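PDB 6SBF: MstE from Scytonema sp. PCC 10023, which is a type II terpene cyclase that probably folds and cyclises a linear isoprenoid precursor into a polycyclic scaffold in merosterol biosynthesis. Local coordinates for residues Asn49-Trp60 with Arg91-Asn102. The protein carries 1 engineered substitution. Numbering follows the deposited sequence. Where two conformers were deposited one is given.
Sequences NFPQAASIGDEW and RDHRPTGEWGYN
E59 and D58 share R91, and E59 takes R94 as well, which makes a salt-bridge network of two acids and two arginines. R94 grips the E59 carboxylate end-on, NH1 reaching the syn lone pair of OE1 at 2.8 Å and NH2 bonding to OE2. The NH1 of R91 comes to the anti lone pair of E59 OE2 (2.8 Å), while R91 NH1 and NH2 bind D58 OD1 and OD2, respectively, from above that carboxylate plane. G100 N adds a bond to E59 OE1 at 3.0 Å, so four donors hold this buried carboxylate. Without the carboxylate, as with an alanine here, R94 would probably lose its acidic mate and G100 N its acceptor, while R91 would keep D58 alone. The NE of R94 is bonded to L105 O.

In this helix-rich α6-α6 barrel cyclase, the contact fastens the short antiparallel hairpin 47-57 and the start of helix 59-69 to the loop linking helices 75-90 and 109-121.

Amide and hydroxyl groups tie that loop to the hairpin. N102 ND2 donates to A54 O (2.7 Å), nearly along the C=O axis, and to I56 O (2.9 Å) from above the carbonyl plane. Y101 OH meets an in-plane lone pair of S55 O at 2.8 Å, and, just past the hairpin, the backbone N of D58 bonds to Y101 O.

Although CB of Y101 points away from 49-60, chi1 of 171° swings the ring back over the hairpin. G57 CA sits over one face, 3.6 Å from the ring centroid, as a CH-pi contact; F50 turns its edge to the Y101 ring in an offset edge-to-face pair, planes at 71°, and W60 CE3 packs obliquely on Y101 CD1.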
# COMPACT_ATOMS: atom_id res chain seq x y z
N ASN A 49 -2.79 8.13 -12.82
CA ASN A 49 -3.51 9.06 -13.71
C ASN A 49 -4.65 8.33 -14.39
O ASN A 49 -4.42 7.22 -14.98
CB ASN A 49 -2.57 9.66 -14.75
CG ASN A 49 -3.14 10.83 -15.51
OD1 ASN A 49 -4.19 11.36 -15.19
ND2 ASN A 49 -2.46 11.17 -16.57
N PHE A 50 -5.82 8.95 -14.33
CA PHE A 50 -6.98 8.54 -15.14
C PHE A 50 -7.20 9.65 -16.16
O PHE A 50 -7.98 10.58 -15.92
CB PHE A 50 -8.20 8.37 -14.26
CG PHE A 50 -8.11 7.22 -13.31
CD1 PHE A 50 -8.52 5.96 -13.66
CD2 PHE A 50 -7.59 7.41 -12.04
CE1 PHE A 50 -8.42 4.91 -12.76
CE2 PHE A 50 -7.53 6.38 -11.10
CZ PHE A 50 -7.94 5.14 -11.50
N PRO A 51 -6.49 9.63 -17.29
CA PRO A 51 -6.55 10.74 -18.24
C PRO A 51 -7.95 11.03 -18.75
O PRO A 51 -8.67 10.09 -19.07
CB PRO A 51 -5.58 10.37 -19.34
CG PRO A 51 -5.03 9.05 -19.04
CD PRO A 51 -5.57 8.59 -17.71
N GLN A 52 -8.25 12.33 -18.79
CA GLN A 52 -9.49 12.92 -19.35
C GLN A 52 -10.64 12.41 -18.49
O GLN A 52 -11.74 12.47 -18.90
CB GLN A 52 -9.65 12.63 -20.85
CG GLN A 52 -8.44 12.99 -21.69
CD GLN A 52 -8.83 13.05 -23.15
OE1 GLN A 52 -9.60 12.22 -23.66
NE2 GLN A 52 -8.30 14.03 -23.86
N ALA A 53 -10.34 12.01 -17.25
CA ALA A 53 -11.37 11.51 -16.32
C ALA A 53 -11.00 12.04 -14.94
O ALA A 53 -10.99 13.25 -14.69
CB ALA A 53 -11.45 9.99 -16.39
N ALA A 54 -10.57 11.16 -14.10
CA ALA A 54 -10.32 11.48 -12.68
C ALA A 54 -8.95 12.11 -12.42
O ALA A 54 -8.67 12.43 -11.24
CB ALA A 54 -10.49 10.27 -11.81
N SER A 55 -8.08 12.27 -13.40
CA SER A 55 -6.80 12.97 -13.24
C SER A 55 -5.88 12.22 -12.27
O SER A 55 -5.92 10.97 -12.20
CB SER A 55 -7.14 14.45 -12.90
OG SER A 55 -6.01 15.25 -12.68
N ILE A 56 -5.07 12.96 -11.56
CA ILE A 56 -3.84 12.45 -10.87
C ILE A 56 -4.08 12.31 -9.37
O ILE A 56 -4.72 13.24 -8.76
CB ILE A 56 -2.67 13.35 -11.20
CG1 ILE A 56 -2.37 13.20 -12.70
CG2 ILE A 56 -1.48 13.00 -10.36
CD1 ILE A 56 -1.49 14.23 -13.22
N GLY A 57 -3.63 11.25 -8.76
CA GLY A 57 -3.82 11.11 -7.29
C GLY A 57 -2.94 12.09 -6.50
O GLY A 57 -1.81 12.33 -6.88
N ASP A 58 -3.50 12.56 -5.38
CA ASP A 58 -2.66 13.40 -4.48
C ASP A 58 -2.94 13.09 -3.00
O ASP A 58 -2.00 12.64 -2.34
CB ASP A 58 -2.75 14.89 -4.83
CG ASP A 58 -4.09 15.58 -4.91
OD1 ASP A 58 -5.08 15.13 -4.34
OD2 ASP A 58 -4.14 16.68 -5.55
N GLU A 59 -4.17 13.23 -2.51
CA GLU A 59 -4.43 12.97 -1.07
C GLU A 59 -3.98 11.56 -0.74
O GLU A 59 -3.29 11.33 0.24
CB GLU A 59 -5.90 13.14 -0.73
CG GLU A 59 -6.43 14.54 -0.93
CD GLU A 59 -7.92 14.71 -0.78
OE1 GLU A 59 -8.56 13.98 -0.00
OE2 GLU A 59 -8.48 15.64 -1.47
N TRP A 60 -4.44 10.56 -1.53
CA TRP A 60 -4.11 9.16 -1.25
C TRP A 60 -2.60 8.94 -1.35
O TRP A 60 -1.97 8.31 -0.47
CB TRP A 60 -4.88 8.29 -2.24
CG TRP A 60 -4.38 6.89 -2.30
CD1 TRP A 60 -4.13 6.03 -1.29
CD2 TRP A 60 -4.08 6.16 -3.49
NE1 TRP A 60 -3.74 4.81 -1.76
CE2 TRP A 60 -3.67 4.88 -3.12
CE3 TRP A 60 -4.14 6.51 -4.83
CZ2 TRP A 60 -3.38 3.89 -4.05
CZ3 TRP A 60 -3.85 5.52 -5.74
CH2 TRP A 60 -3.44 4.25 -5.37
N ARG A 91 -7.69 19.89 2.95
CA ARG A 91 -8.68 19.13 2.14
C ARG A 91 -9.85 18.75 3.05
O ARG A 91 -10.01 17.55 3.41
CB ARG A 91 -8.02 17.95 1.44
CG ARG A 91 -7.00 18.30 0.38
CD ARG A 91 -7.65 18.88 -0.88
NE ARG A 91 -6.67 19.24 -1.87
CZ ARG A 91 -6.17 18.40 -2.77
NH1 ARG A 91 -6.63 17.17 -2.94
NH2 ARG A 91 -5.21 18.82 -3.57
N ASP A 92 -10.64 19.73 3.41
CA ASP A 92 -11.75 19.62 4.38
C ASP A 92 -13.09 19.87 3.71
O ASP A 92 -14.06 20.23 4.39
CB ASP A 92 -11.51 20.60 5.54
CG ASP A 92 -11.62 22.08 5.17
OD1 ASP A 92 -11.72 22.36 3.96
OD2 ASP A 92 -11.70 22.89 6.06
N HIS A 93 -13.17 19.64 2.42
CA HIS A 93 -14.36 19.97 1.60
C HIS A 93 -15.44 18.90 1.66
O HIS A 93 -16.54 19.17 1.20
CB HIS A 93 -13.92 20.30 0.19
CG HIS A 93 -13.18 19.19 -0.49
ND1 HIS A 93 -11.97 18.72 -0.02
CD2 HIS A 93 -13.46 18.48 -1.62
CE1 HIS A 93 -11.54 17.78 -0.85
NE2 HIS A 93 -12.42 17.63 -1.84
N ARG A 94 -15.15 17.70 2.15
CA ARG A 94 -16.17 16.62 2.12
C ARG A 94 -16.90 16.59 3.45
O ARG A 94 -16.26 16.60 4.49
CB ARG A 94 -15.48 15.28 1.83
CG ARG A 94 -14.67 15.28 0.55
CD ARG A 94 -14.12 13.90 0.25
NE ARG A 94 -13.23 13.89 -0.89
CZ ARG A 94 -11.93 14.21 -0.88
NH1 ARG A 94 -11.34 14.55 0.25
NH2 ARG A 94 -11.21 14.21 -1.99
N PRO A 95 -18.21 16.43 3.45
CA PRO A 95 -18.98 16.52 4.68
C PRO A 95 -18.69 15.39 5.66
O PRO A 95 -18.93 15.54 6.87
CB PRO A 95 -20.44 16.45 4.24
CG PRO A 95 -20.43 16.03 2.80
CD PRO A 95 -19.06 16.36 2.24
N THR A 96 -18.20 14.25 5.15
CA THR A 96 -17.87 13.09 6.02
C THR A 96 -16.53 13.28 6.74
O THR A 96 -16.28 12.54 7.68
CB THR A 96 -17.83 11.80 5.20
OG1 THR A 96 -16.78 11.99 4.26
CG2 THR A 96 -19.15 11.42 4.54
N GLY A 97 -15.68 14.17 6.29
CA GLY A 97 -14.32 14.29 6.81
C GLY A 97 -13.35 13.32 6.21
O GLY A 97 -12.19 13.29 6.66
N GLU A 98 -13.78 12.59 5.18
CA GLU A 98 -12.94 11.59 4.51
C GLU A 98 -11.95 12.28 3.57
O GLU A 98 -12.19 13.41 3.12
CB GLU A 98 -13.84 10.64 3.72
CG GLU A 98 -14.70 9.81 4.65
CD GLU A 98 -15.68 8.94 3.89
OE1 GLU A 98 -15.89 7.81 4.33
OE2 GLU A 98 -16.20 9.41 2.83
N TRP A 99 -10.89 11.56 3.24
CA TRP A 99 -10.03 11.89 2.13
C TRP A 99 -10.33 10.93 0.96
O TRP A 99 -10.91 9.87 1.20
CB TRP A 99 -8.59 11.87 2.57
CG TRP A 99 -8.23 12.95 3.55
CD1 TRP A 99 -7.88 14.21 3.25
CD2 TRP A 99 -8.15 12.81 4.98
NE1 TRP A 99 -7.58 14.92 4.41
CE2 TRP A 99 -7.71 14.05 5.47
CE3 TRP A 99 -8.38 11.80 5.89
CZ2 TRP A 99 -7.48 14.27 6.81
CZ3 TRP A 99 -8.12 12.01 7.22
CH2 TRP A 99 -7.70 13.24 7.68
N GLY A 100 -9.89 11.30 -0.25
CA GLY A 100 -10.08 10.47 -1.43
C GLY A 100 -8.89 10.50 -2.34
O GLY A 100 -7.81 11.03 -2.00
N TYR A 101 -9.03 9.94 -3.52
CA TYR A 101 -7.91 9.79 -4.46
C TYR A 101 -7.28 11.17 -4.70
O TYR A 101 -6.07 11.31 -4.71
CB TYR A 101 -8.48 9.20 -5.74
CG TYR A 101 -7.58 9.14 -6.94
CD1 TYR A 101 -6.59 8.20 -7.07
CD2 TYR A 101 -7.75 10.05 -7.99
CE1 TYR A 101 -5.78 8.12 -8.19
CE2 TYR A 101 -6.91 9.99 -9.09
CZ TYR A 101 -5.92 9.06 -9.20
OH TYR A 101 -5.15 8.99 -10.32
N ASN A 102 -8.14 12.15 -4.96
CA ASN A 102 -7.72 13.54 -5.16
C ASN A 102 -8.95 14.42 -4.87
O ASN A 102 -10.00 13.95 -4.40
CB ASN A 102 -7.14 13.81 -6.57
CG ASN A 102 -8.15 13.59 -7.67
OD1 ASN A 102 -9.35 13.69 -7.40
ND2 ASN A 102 -7.61 13.35 -8.88